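Local coordinates for protein yahD a copper inducible hydrolase (Lactococcus lactis subsp. lactis, PDB 3OG9) that is a copper-inducible protein of the alpha/beta-hydrolase fold, probably with hydrolase activity, that binds D-malate in its pocket, at residues A[23-29]-A[47-51]; A[58-62]-A[111-115]; A[107-111]-A[190-194]; A[133-137]-A[160-164]. All blocks are in the same frame, centred on the assembly; numbering follows the deposited sequence.

Contact 1 (A[23-29]-A[47-51]). With MLT (D-malate), chain C.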
loop_
_atom_site.group_PDB
_atom_site.type_symbol
_atom_site.label_atom_id
_atom_site.label_comp_id
_atom_site.label_asym_id
_atom_site.label_seq_id
_atom_site.Cartn_x
_atom_site.Cartn_y
_atom_site.Cartn_z
ATOM N N HIS A 23 6.607 -1.423 2.602
ATOM C CA HIS A 23 7.174 -2.797 2.542
ATOM C C HIS A 23 6.265 -3.898 3.105
ATOM O O HIS A 23 5.271 -3.607 3.781
ATOM C CB HIS A 23 8.548 -2.822 3.268
ATOM C CG HIS A 23 8.476 -2.480 4.734
ATOM N ND1 HIS A 23 7.983 -3.355 5.682
ATOM C CD2 HIS A 23 8.812 -1.355 5.407
ATOM C CE1 HIS A 23 8.028 -2.786 6.874
ATOM N NE2 HIS A 23 8.537 -1.578 6.736
ATOM N N SER A 24 6.599 -5.161 2.812
ATOM C CA SER A 24 5.868 -6.295 3.370
ATOM C C SER A 24 6.381 -6.603 4.766
ATOM O O SER A 24 7.340 -6.008 5.228
ATOM C CB SER A 24 6.089 -7.551 2.496
ATOM O OG SER A 24 7.484 -7.858 2.497
ATOM N N THR A 25 5.767 -7.589 5.422
ATOM C CA THR A 25 6.253 -8.043 6.718
ATOM C C THR A 25 7.668 -8.527 6.563
ATOM O O THR A 25 7.974 -9.331 5.673
ATOM C CB THR A 25 5.371 -9.182 7.269
ATOM O OG1 THR A 25 4.039 -8.698 7.465
ATOM C CG2 THR A 25 5.896 -9.690 8.618
ATOM N N GLY A 26 8.536 -8.030 7.430
ATOM C CA GLY A 26 9.936 -8.410 7.410
ATOM C C GLY A 26 10.752 -7.590 6.427
ATOM O O GLY A 26 11.957 -7.769 6.360
ATOM N N GLY A 27 10.103 -6.728 5.632
ATOM C CA GLY A 27 10.814 -5.849 4.727
ATOM C C GLY A 27 11.343 -4.627 5.437
ATOM O O GLY A 27 11.240 -4.510 6.674
ATOM N N ASP A 28 11.944 -3.725 4.677
ATOM C CA ASP A 28 12.371 -2.452 5.220
ATOM C C ASP A 28 12.231 -1.346 4.171
ATOM O O ASP A 28 11.729 -1.579 3.080
ATOM C CB ASP A 28 13.809 -2.543 5.782
ATOM C CG ASP A 28 14.861 -2.784 4.701
ATOM O OD1 ASP A 28 14.635 -2.479 3.493
ATOM O OD2 ASP A 28 15.954 -3.271 5.071
ATOM N N GLU A 29 12.721 -0.158 4.504
ATOM C CA GLU A 29 12.582 1.004 3.620
ATOM C C GLU A 29 13.276 0.856 2.245
ATOM O O GLU A 29 12.954 1.602 1.319
ATOM C CB GLU A 29 12.983 2.312 4.342
ATOM C CG GLU A 29 14.432 2.432 4.706
ATOM C CD GLU A 29 14.796 1.724 5.994
ATOM O OE1 GLU A 29 14.048 0.820 6.464
ATOM O OE2 GLU A 29 15.876 2.054 6.534
ATOM N N SER A 47 10.131 6.368 0.922
ATOM C CA SER A 47 9.895 4.999 1.430
ATOM C C SER A 47 10.073 5.003 2.928
ATOM O O SER A 47 11.153 5.308 3.401
ATOM C CB SER A 47 10.899 4.032 0.782
ATOM O OG SER A 47 10.626 2.686 1.158
ATOM N N ILE A 48 9.019 4.668 3.680
ATOM C CA ILE A 48 9.030 4.788 5.140
ATOM C C ILE A 48 8.872 3.401 5.813
ATOM O O ILE A 48 7.927 2.663 5.482
ATOM C CB ILE A 48 7.868 5.727 5.629
ATOM C CG1 ILE A 48 8.024 7.159 5.079
ATOM C CG2 ILE A 48 7.768 5.747 7.184
ATOM C CD1 ILE A 48 6.738 7.993 5.196
ATOM N N ARG A 49 9.781 3.067 6.740
ATOM C CA ARG A 49 9.736 1.791 7.461
ATOM C C ARG A 49 8.613 1.785 8.499
ATOM O O ARG A 49 8.377 2.780 9.159
ATOM C CB ARG A 49 11.073 1.506 8.174
ATOM C CG ARG A 49 11.230 0.034 8.667
ATOM C CD ARG A 49 12.322 -0.079 9.711
ATOM N NE ARG A 49 13.631 0.216 9.138
ATOM C CZ ARG A 49 14.787 0.124 9.789
ATOM N NH1 ARG A 49 14.821 -0.268 11.060
ATOM N NH2 ARG A 49 15.918 0.416 9.161
ATOM N N GLY A 50 7.945 0.652 8.651
ATOM C CA GLY A 50 6.962 0.470 9.710
ATOM C C GLY A 50 7.657 0.556 11.068
ATOM O O GLY A 50 8.848 0.252 11.200
ATOM N N ARG A 51 6.907 0.966 12.083
ATOM C CA ARG A 51 7.464 1.196 13.422
ATOM C C ARG A 51 7.432 -0.049 14.319
ATOM O O ARG A 51 8.057 -0.049 15.375
ATOM C CB ARG A 51 6.679 2.297 14.113
ATOM C CG ARG A 51 6.942 3.667 13.555
ATOM C CD ARG A 51 6.623 4.729 14.614
ATOM N NE ARG A 51 5.248 4.650 15.105
ATOM C CZ ARG A 51 4.759 5.489 16.008
ATOM N NH1 ARG A 51 5.535 6.458 16.473
ATOM N NH2 ARG A 51 3.521 5.367 16.445
HETATM C C1 MLT C . -0.884 -8.066 7.280
HETATM O O1 MLT C . -0.455 -8.117 8.464
HETATM O O2 MLT C . -0.988 -6.964 6.688
HETATM C C2 MLT C . -1.301 -9.333 6.567
HETATM O O3 MLT C . -1.204 -10.468 7.409
HETATM C C3 MLT C . -0.506 -9.545 5.278
HETATM C C4 MLT C . 0.959 -9.828 5.515
HETATM O O4 MLT C . 1.515 -10.638 4.743
HETATM O O5 MLT C . 1.650 -9.287 6.419
HETATM O O HOH W 1 10.343 -0.640 0.706
#

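Contact 2 (A[58-62]-A[111-115]). With MLT (D-malate), chain C.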
loop_
_atom_site.group_PDB
_atom_site.type_symbol
_atom_site.label_atom_id
_atom_site.label_comp_id
_atom_site.label_asym_id
_atom_site.label_seq_id
_atom_site.Cartn_x
_atom_site.Cartn_y
_atom_site.Cartn_z
ATOM N N ASN A 58 10.037 -6.425 10.818
ATOM C CA ASN A 58 9.445 -5.101 10.574
ATOM C C ASN A 58 8.004 -5.237 10.095
ATOM O O ASN A 58 7.735 -6.072 9.236
ATOM C CB ASN A 58 10.262 -4.325 9.522
ATOM C CG ASN A 58 11.648 -3.967 9.999
ATOM O OD1 ASN A 58 11.895 -3.856 11.205
ATOM N ND2 ASN A 58 12.553 -3.731 9.057
ATOM N N ARG A 59 7.103 -4.417 10.633
ATOM C CA ARG A 59 5.671 -4.406 10.246
ATOM C C ARG A 59 5.097 -3.017 10.484
ATOM O O ARG A 59 5.668 -2.229 11.246
ATOM C CB ARG A 59 4.846 -5.388 11.105
ATOM C CG ARG A 59 4.935 -6.863 10.741
ATOM C CD ARG A 59 4.004 -7.690 11.645
ATOM N NE ARG A 59 2.669 -7.117 11.601
ATOM C CZ ARG A 59 1.753 -7.404 10.675
ATOM N NH1 ARG A 59 1.998 -8.302 9.735
ATOM N NH2 ARG A 59 0.583 -6.786 10.691
ATOM N N TYR A 60 3.946 -2.729 9.876
ATOM C CA TYR A 60 3.264 -1.445 10.106
ATOM C C TYR A 60 2.310 -1.412 11.284
ATOM O O TYR A 60 1.982 -0.334 11.775
ATOM C CB TYR A 60 2.542 -0.976 8.847
ATOM C CG TYR A 60 3.520 -0.517 7.815
ATOM C CD1 TYR A 60 4.069 0.768 7.866
ATOM C CD2 TYR A 60 3.972 -1.413 6.816
ATOM C CE1 TYR A 60 5.018 1.168 6.926
ATOM C CE2 TYR A 60 4.916 -1.004 5.869
ATOM C CZ TYR A 60 5.412 0.273 5.921
ATOM O OH TYR A 60 6.353 0.667 4.989
ATOM N N PHE A 61 1.856 -2.568 11.749
ATOM C CA PHE A 61 0.916 -2.615 12.893
ATOM C C PHE A 61 0.972 -4.005 13.503
ATOM O O PHE A 61 1.491 -4.936 12.892
ATOM C CB PHE A 61 -0.534 -2.213 12.473
ATOM C CG PHE A 61 -1.181 -3.195 11.554
ATOM C CD1 PHE A 61 -1.857 -4.308 12.068
ATOM C CD2 PHE A 61 -1.048 -3.066 10.182
ATOM C CE1 PHE A 61 -2.423 -5.263 11.229
ATOM C CE2 PHE A 61 -1.621 -4.035 9.317
ATOM C CZ PHE A 61 -2.327 -5.133 9.853
ATOM N N LYS A 62 0.502 -4.125 14.737
ATOM C CA LYS A 62 0.674 -5.368 15.504
ATOM C C LYS A 62 -0.328 -6.442 15.103
ATOM O O LYS A 62 -1.436 -6.132 14.639
ATOM C CB LYS A 62 0.502 -5.066 16.991
ATOM C CG LYS A 62 1.662 -4.287 17.576
ATOM C CD LYS A 62 1.290 -3.700 18.943
ATOM C CE LYS A 62 1.678 -4.621 20.081
ATOM N NZ LYS A 62 0.813 -5.820 20.222
ATOM N N ASN A 111 1.782 -6.465 3.763
ATOM C CA ASN A 111 1.548 -5.535 4.902
ATOM C C ASN A 111 1.467 -4.038 4.513
ATOM O O ASN A 111 0.486 -3.346 4.850
ATOM C CB ASN A 111 2.603 -5.773 5.997
ATOM C CG ASN A 111 2.267 -5.096 7.318
ATOM O OD1 ASN A 111 3.132 -4.490 7.941
ATOM N ND2 ASN A 111 1.029 -5.257 7.788
ATOM N N GLY A 112 2.477 -3.527 3.796
ATOM C CA GLY A 112 2.439 -2.102 3.354
ATOM C C GLY A 112 1.240 -1.760 2.448
ATOM O O GLY A 112 0.641 -0.691 2.560
ATOM N N ALA A 113 0.894 -2.668 1.540
ATOM C CA ALA A 113 -0.234 -2.476 0.624
ATOM C C ALA A 113 -1.550 -2.370 1.426
ATOM O O ALA A 113 -2.415 -1.536 1.137
ATOM C CB ALA A 113 -0.294 -3.645 -0.362
ATOM N N ASN A 114 -1.672 -3.208 2.451
ATOM C CA ASN A 114 -2.853 -3.258 3.317
ATOM C C ASN A 114 -3.071 -1.970 4.067
ATOM O O ASN A 114 -4.218 -1.492 4.192
ATOM C CB ASN A 114 -2.702 -4.447 4.304
ATOM C CG ASN A 114 -2.742 -5.768 3.587
ATOM O OD1 ASN A 114 -3.196 -5.810 2.451
ATOM N ND2 ASN A 114 -2.289 -6.860 4.237
ATOM N N VAL A 115 -1.964 -1.403 4.532
ATOM C CA VAL A 115 -1.958 -0.172 5.300
ATOM C C VAL A 115 -2.315 1.021 4.414
ATOM O O VAL A 115 -3.115 1.889 4.819
ATOM C CB VAL A 115 -0.600 -0.051 6.045
ATOM C CG1 VAL A 115 -0.203 1.391 6.369
ATOM C CG2 VAL A 115 -0.669 -0.900 7.313
HETATM C C1 MLT C . -0.884 -8.066 7.280
HETATM O O1 MLT C . -0.455 -8.117 8.464
HETATM O O2 MLT C . -0.988 -6.964 6.688
HETATM C C2 MLT C . -1.301 -9.333 6.567
HETATM O O3 MLT C . -1.204 -10.468 7.409
HETATM C C3 MLT C . -0.506 -9.545 5.278
HETATM C C4 MLT C . 0.959 -9.828 5.515
HETATM O O4 MLT C . 1.515 -10.638 4.743
HETATM O O5 MLT C . 1.650 -9.287 6.419
#

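Contact 3 (A[107-111]-A[190-194]). Unlike the reference sequence in segment 190-194: Thr194 (reference Met). With MLT (D-malate), chain C.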
loop_
_atom_site.group_PDB
_atom_site.type_symbol
_atom_site.label_atom_id
_atom_site.label_comp_id
_atom_site.label_asym_id
_atom_site.label_seq_id
_atom_site.Cartn_x
_atom_site.Cartn_y
_atom_site.Cartn_z
ATOM N N ILE A 107 2.693 2.671 -3.508
ATOM C CA ILE A 107 3.085 1.351 -4.022
ATOM C C ILE A 107 3.433 0.513 -2.804
ATOM O O ILE A 107 4.380 0.821 -2.080
ATOM C CB ILE A 107 4.307 1.430 -4.985
ATOM C CG1 ILE A 107 4.016 2.380 -6.178
ATOM C CG2 ILE A 107 4.648 0.005 -5.504
ATOM C CD1 ILE A 107 5.219 2.633 -7.092
ATOM N N GLY A 108 2.636 -0.517 -2.542
ATOM C CA GLY A 108 2.839 -1.335 -1.355
ATOM C C GLY A 108 2.824 -2.796 -1.718
ATOM O O GLY A 108 2.251 -3.211 -2.751
ATOM N N TYR A 109 3.430 -3.597 -0.861
ATOM C CA TYR A 109 3.413 -5.036 -1.043
ATOM C C TYR A 109 2.959 -5.654 0.286
ATOM O O TYR A 109 3.539 -5.351 1.324
ATOM C CB TYR A 109 4.812 -5.500 -1.424
ATOM C CG TYR A 109 5.031 -7.007 -1.434
ATOM C CD1 TYR A 109 4.006 -7.886 -1.793
ATOM C CD2 TYR A 109 6.275 -7.538 -1.085
ATOM C CE1 TYR A 109 4.216 -9.273 -1.810
ATOM C CE2 TYR A 109 6.500 -8.914 -1.099
ATOM C CZ TYR A 109 5.464 -9.769 -1.444
ATOM O OH TYR A 109 5.697 -11.127 -1.450
ATOM N N SER A 110 1.915 -6.483 0.237
ATOM C CA SER A 110 1.433 -7.229 1.427
ATOM C C SER A 110 1.114 -6.300 2.615
ATOM O O SER A 110 0.300 -5.390 2.481
ATOM C CB SER A 110 2.466 -8.305 1.777
ATOM O OG SER A 110 1.889 -9.332 2.579
ATOM N N ASN A 111 1.782 -6.465 3.763
ATOM C CA ASN A 111 1.548 -5.535 4.902
ATOM C C ASN A 111 1.467 -4.038 4.513
ATOM O O ASN A 111 0.486 -3.346 4.850
ATOM C CB ASN A 111 2.603 -5.773 5.997
ATOM C CG ASN A 111 2.267 -5.096 7.318
ATOM O OD1 ASN A 111 3.132 -4.490 7.941
ATOM N ND2 ASN A 111 1.029 -5.257 7.788
ATOM N N GLY A 190 1.090 -17.580 -5.448
ATOM C CA GLY A 190 0.630 -17.322 -4.088
ATOM C C GLY A 190 0.950 -15.903 -3.626
ATOM O O GLY A 190 0.843 -14.987 -4.408
ATOM N N HIS A 191 1.374 -15.741 -2.376
ATOM C CA HIS A 191 1.630 -14.403 -1.798
ATOM C C HIS A 191 2.875 -13.719 -2.356
ATOM O O HIS A 191 3.107 -12.504 -2.111
ATOM C CB HIS A 191 1.752 -14.499 -0.262
ATOM C CG HIS A 191 1.397 -13.235 0.470
ATOM N ND1 HIS A 191 0.152 -12.656 0.398
ATOM C CD2 HIS A 191 2.113 -12.477 1.338
ATOM C CE1 HIS A 191 0.126 -11.571 1.154
ATOM N NE2 HIS A 191 1.306 -11.440 1.736
ATOM N N GLN A 192 3.692 -14.481 -3.093
ATOM C CA GLN A 192 4.961 -13.941 -3.607
ATOM C C GLN A 192 4.780 -12.859 -4.679
ATOM O O GLN A 192 4.039 -13.055 -5.647
ATOM C CB GLN A 192 5.762 -15.082 -4.218
ATOM C CG GLN A 192 7.141 -14.721 -4.743
ATOM C CD GLN A 192 7.974 -15.978 -4.972
ATOM O OE1 GLN A 192 7.928 -16.576 -6.048
ATOM N NE2 GLN A 192 8.697 -16.409 -3.934
ATOM N N LEU A 193 5.501 -11.749 -4.540
ATOM C CA LEU A 193 5.537 -10.721 -5.580
ATOM C C LEU A 193 6.240 -11.229 -6.866
ATOM O O LEU A 193 7.380 -11.710 -6.819
ATOM C CB LEU A 193 6.228 -9.472 -5.044
ATOM C CG LEU A 193 6.236 -8.258 -5.991
ATOM C CD1 LEU A 193 4.823 -7.711 -6.026
ATOM C CD2 LEU A 193 7.234 -7.188 -5.514
ATOM N N THR A 194 5.576 -11.125 -8.017
ATOM C CA THR A 194 6.143 -11.666 -9.250
ATOM C C THR A 194 6.592 -10.573 -10.202
ATOM O O THR A 194 6.059 -9.418 -10.193
ATOM C CB THR A 194 5.114 -12.519 -10.030
ATOM O OG1 THR A 194 4.131 -11.630 -10.555
ATOM C CG2 THR A 194 4.448 -13.563 -9.134
HETATM C C1 MLT C . -0.884 -8.066 7.280
HETATM O O1 MLT C . -0.455 -8.117 8.464
HETATM O O2 MLT C . -0.988 -6.964 6.688
HETATM C C2 MLT C . -1.301 -9.333 6.567
HETATM O O3 MLT C . -1.204 -10.468 7.409
HETATM C C3 MLT C . -0.506 -9.545 5.278
HETATM C C4 MLT C . 0.959 -9.828 5.515
HETATM O O4 MLT C . 1.515 -10.638 4.743
HETATM O O5 MLT C . 1.650 -9.287 6.419
#

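Contact 4 (A[133-137]-A[160-164])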
loop_
_atom_site.group_PDB
_atom_site.type_symbol
_atom_site.label_atom_id
_atom_site.label_comp_id
_atom_site.label_asym_id
_atom_site.label_seq_id
_atom_site.Cartn_x
_atom_site.Cartn_y
_atom_site.Cartn_z
ATOM N N PHE A 133 0.204 -4.656 -4.247
ATOM C CA PHE A 133 0.526 -6.052 -4.561
ATOM C C PHE A 133 0.171 -6.972 -3.420
ATOM O O PHE A 133 0.677 -6.810 -2.300
ATOM C CB PHE A 133 1.998 -6.219 -4.915
ATOM C CG PHE A 133 2.452 -5.377 -6.097
ATOM C CD1 PHE A 133 2.018 -5.664 -7.392
ATOM C CD2 PHE A 133 3.348 -4.314 -5.915
ATOM C CE1 PHE A 133 2.457 -4.874 -8.499
ATOM C CE2 PHE A 133 3.789 -3.526 -7.019
ATOM C CZ PHE A 133 3.348 -3.807 -8.293
ATOM N N HIS A 134 -0.716 -7.921 -3.706
ATOM C CA HIS A 134 -1.172 -8.915 -2.730
ATOM C C HIS A 134 -1.727 -8.311 -1.442
ATOM O O HIS A 134 -1.397 -8.747 -0.319
ATOM C CB HIS A 134 -0.065 -9.958 -2.486
ATOM C CG HIS A 134 0.341 -10.619 -3.756
ATOM N ND1 HIS A 134 -0.498 -11.479 -4.426
ATOM C CD2 HIS A 134 1.424 -10.446 -4.549
ATOM C CE1 HIS A 134 0.061 -11.829 -5.572
ATOM N NE2 HIS A 134 1.231 -11.222 -5.665
ATOM N N GLY A 135 -2.608 -7.328 -1.640
ATOM C CA GLY A 135 -3.308 -6.677 -0.557
ATOM C C GLY A 135 -4.598 -7.405 -0.167
ATOM O O GLY A 135 -5.075 -8.348 -0.855
ATOM N N MET A 136 -5.195 -6.933 0.933
ATOM C CA MET A 136 -6.394 -7.527 1.471
ATOM C C MET A 136 -7.147 -6.522 2.303
ATOM O O MET A 136 -6.614 -5.468 2.636
ATOM C CB MET A 136 -6.020 -8.724 2.349
ATOM C CG MET A 136 -5.294 -8.354 3.672
ATOM S SD MET A 136 -4.509 -9.811 4.386
ATOM C CE MET A 136 -5.897 -10.880 4.491
ATOM N N GLN A 137 -8.396 -6.861 2.651
ATOM C CA GLN A 137 -9.148 -6.060 3.615
ATOM C C GLN A 137 -8.671 -6.356 5.061
ATOM O O GLN A 137 -8.638 -7.512 5.468
ATOM C CB GLN A 137 -10.651 -6.358 3.454
ATOM C CG GLN A 137 -11.510 -5.499 4.339
ATOM C CD GLN A 137 -12.912 -5.977 4.441
ATOM O OE1 GLN A 137 -13.180 -7.073 4.966
ATOM N NE2 GLN A 137 -13.842 -5.156 3.959
ATOM N N ASP A 160 -2.860 -17.938 -3.082
ATOM C CA ASP A 160 -2.357 -17.209 -1.930
ATOM C C ASP A 160 -3.048 -17.699 -0.665
ATOM O O ASP A 160 -4.228 -17.426 -0.454
ATOM C CB ASP A 160 -2.594 -15.707 -2.132
ATOM C CG ASP A 160 -1.892 -14.858 -1.109
ATOM O OD1 ASP A 160 -1.555 -15.380 -0.029
ATOM O OD2 ASP A 160 -1.725 -13.657 -1.362
ATOM N N MET A 161 -2.313 -18.412 0.192
ATOM C CA MET A 161 -2.875 -18.923 1.442
ATOM C C MET A 161 -3.236 -17.760 2.377
ATOM O O MET A 161 -4.117 -17.885 3.234
ATOM N N ILE A 162 -2.571 -16.625 2.202
ATOM C CA ILE A 162 -2.695 -15.516 3.133
ATOM C C ILE A 162 -3.930 -14.659 2.880
ATOM O O ILE A 162 -4.513 -14.112 3.828
ATOM C CB ILE A 162 -1.364 -14.687 3.197
ATOM C CG1 ILE A 162 -0.253 -15.623 3.682
ATOM C CG2 ILE A 162 -1.511 -13.447 4.111
ATOM C CD1 ILE A 162 1.127 -15.126 3.531
ATOM N N VAL A 163 -4.336 -14.543 1.614
ATOM C CA VAL A 163 -5.475 -13.718 1.277
ATOM C C VAL A 163 -6.612 -14.627 0.789
ATOM O O VAL A 163 -6.554 -15.137 -0.325
ATOM C CB VAL A 163 -5.130 -12.648 0.194
ATOM C CG1 VAL A 163 -6.380 -11.843 -0.233
ATOM C CG2 VAL A 163 -3.996 -11.727 0.678
ATOM N N PRO A 164 -7.644 -14.818 1.621
ATOM C CA PRO A 164 -8.846 -15.535 1.223
ATOM C C PRO A 164 -9.553 -14.846 0.057
ATOM O O PRO A 164 -9.609 -13.602 0.003
ATOM C CB PRO A 164 -9.743 -15.435 2.464
ATOM C CG PRO A 164 -8.801 -15.218 3.603
ATOM C CD PRO A 164 -7.722 -14.347 3.021
HETATM O O HOH W 2 -2.937 -12.367 -3.259
#

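Contact 1 (A[23-29]-A[47-51])
Glu29 and Arg49 come within 4.8 Å, CA to CA, where the loop 23-29 that leaves strand 19-22 runs beside the end of strand 45-48, and a type II turn from Ser24 to Gly27 folds that loop back on itself. The Arg49 guanidinium takes the Glu29 carboxylate side-on: NE reaches OE1 at 2.8 Å and NH2 meets the syn lone pair of OE2 at 3.1 Å, a two-nitrogen salt bridge with the two planes turned 31° apart. Glu29 can present both oxygens because its chain bends at chi2 (-82°). At the backbone of Glu29, Ser47 OG donates to the carbonyl O. The His23 ring is held at both nitrogens. Its NE2 accepts a nearly straight bond from Gly50 N (3.0 Å, 178°), and ND1 donates to Ser24 O at 2.8 Å; Gly27 N reaches that same oxygen from the opposite face of its carbonyl plane, which ties the ring into the turn. Tyr60 stacks on His23, and its OH bonds both His23 N and Ile48 O. Within the turn, Thr25 OG1 donates to malate O5 at 2.7 Å. With ND1 donating and NE2 accepting, His23 is probably neutral, a fixed polar link between the loop after strand 19-22 and the end of the neighbouring strand 45-48, while the charge of the buried Glu29 is probably offset by Arg49.

Contact 2 (A[58-62]-A[111-115])
Arg59 and Asn111 meet around one malate carboxylate. Arg59 brings NH1 and NH2 to malate O1, each at 2.8 Å, with the oxygen near the guanidinium plane. The other oxygen, O2, takes N-H groups from Asn111 ND2 (2.9 Å) and Asn114 ND2, so four N-H groups hold the carboxylate. Asn111 ND2 also lies over one face of the guanidinium, close to NH2 without bonding to it, each donor turned to its own carboxylate oxygen. Asn111 and Asn114 belong to the first turn of helix 111-121, which follows what fits the nucleophile elbow of the alpha/beta-hydrolase fold, and their amides thus face the pocket beside the presumed nucleophile. Further out, the Asn111 amide is kept from flipping by its other end: OD1 accepts from Tyr60 N in the carbonyl plane (2.7 Å, 167°). Its CG stands anti to the backbone N (chi1 -167°), which carries the amide across to the loop 58-62. Arg59 is fixed in turn by Phe61 O, met by NE at 2.8 Å and by NH2 at 3.0 Å. Phe61 lays one ring face against Arg59 NH2. Tyr60 CE2 rests 3.7 Å from Gly112 CA, a close approach to a residue without a side chain.

Contact 3 (A[107-111]-A[190-194])
Tyr109 reaches from the end of strand 105-109 to the loop 190-194, with CG anti to the backbone N (chi1 170°) carrying the ring outward. Beyond CB and CG, the ring lies between two side chains: Leu193 CB sits over one face, 3.9 Å from the centroid and 19° off the normal, a CH-pi contact, and Ser110 CB lies toward the rim of the other. Farther along, CE1 and CZ are the ring atoms nearest to Leu193 CB, with CZ at 3.7 Å. CE1 also has His191 O at the ring edge, 3.4 Å away. At the tip, OH stands 3.0 Å from His191 O and 3.2 Å from Leu193 N, so the phenol meets the backbone on both sides of Gln192. A valine in place of Tyr109 would probably take away the ring surface beneath Leu193 and the phenol beside His191 O, leaving the loop that carries the histidine freer to shift. Ser110 sits at the turn between strand 105-109 and helix 111-121 that fits a nucleophile elbow, with positive phi (55°). Its OG points at His191 NE2 near the plane of the imidazole; the modelled separation, 2.3 Å, is too short to be taken literally. Malate O4 lies 2.6 Å from Ser110 OG and receives a weak hydrogen bond from His191 NE2. His191 ND1 bonds Asp160 OD2, completing what fits a Ser-His-Asp catalytic triad. Malate therefore places an oxygen at the presumed nucleophile and histidine, consistent with a bound acid occupying the hydrolase active site.

Contact 4 (A[133-137]-A[160-164])
The presumed acid of a Ser-His-Asp triad, Asp160, lies in the loop after strand 151-156 of this alpha/beta hydrolase, and 160-164 packs there on the loop 133-137 that follows the neighbouring strand. No direct hydrogen bond joins the two loops. His134 ND1 and Asp160 OD2 are 4.0 Å apart with ring and carboxylate planes 67° from each other, and a water bridges them, 2.8 Å from ND1 in the imidazole plane and 2.6 Å from OD2, to which it donates. The far nitrogen of His134 bonds Glu197. While OD2 also holds His191, Asp160 OD1 takes Ile162 N at 2.7 Å in an Asx turn that fixes the carboxylate's rotation. An alanine at Asp160 would probably leave His191 ND1 and the water without their acceptor and free the turn at Ile162 to relax. Beyond the turn, toward Val163, the contact becomes apolar. Val163 turns both methyls to the other loop, CG1 lying 3.8 Å from Gly135 O and CG2 4.0 Å from Met136 CB. Met136, a residue of the malate pocket, has CG between its backbone N and carbonyl carbon (chi1 69°) and bends at chi3, and its terminal CE touches Pro164 CD at 4.2 Å and Ile162 O at 3.6 Å.

How the contacts relate
From the N terminus, contact 1 closes first, tying the loop after strand 19-22 to the end of strand 45-48. Contact 2 follows in series, joining the loop 58-62 to the start of helix 111-121 and closing a loop that takes in helix 76-97 and strand 105-109; Gly26 N and Asn58 O join it to contact 1. Contact 3 opens on the strand before that helix, shares Asn111 with contact 2, and closes the long excursion to the loop before helix 195-208. Contact 4 nests inside this excursion, joining the loops after strands 129-133 and 151-156, and meets contact 3 through Ser110 N and Phe133 O. Contacts 1 and 4 do not touch, their centres about 17 Å apart.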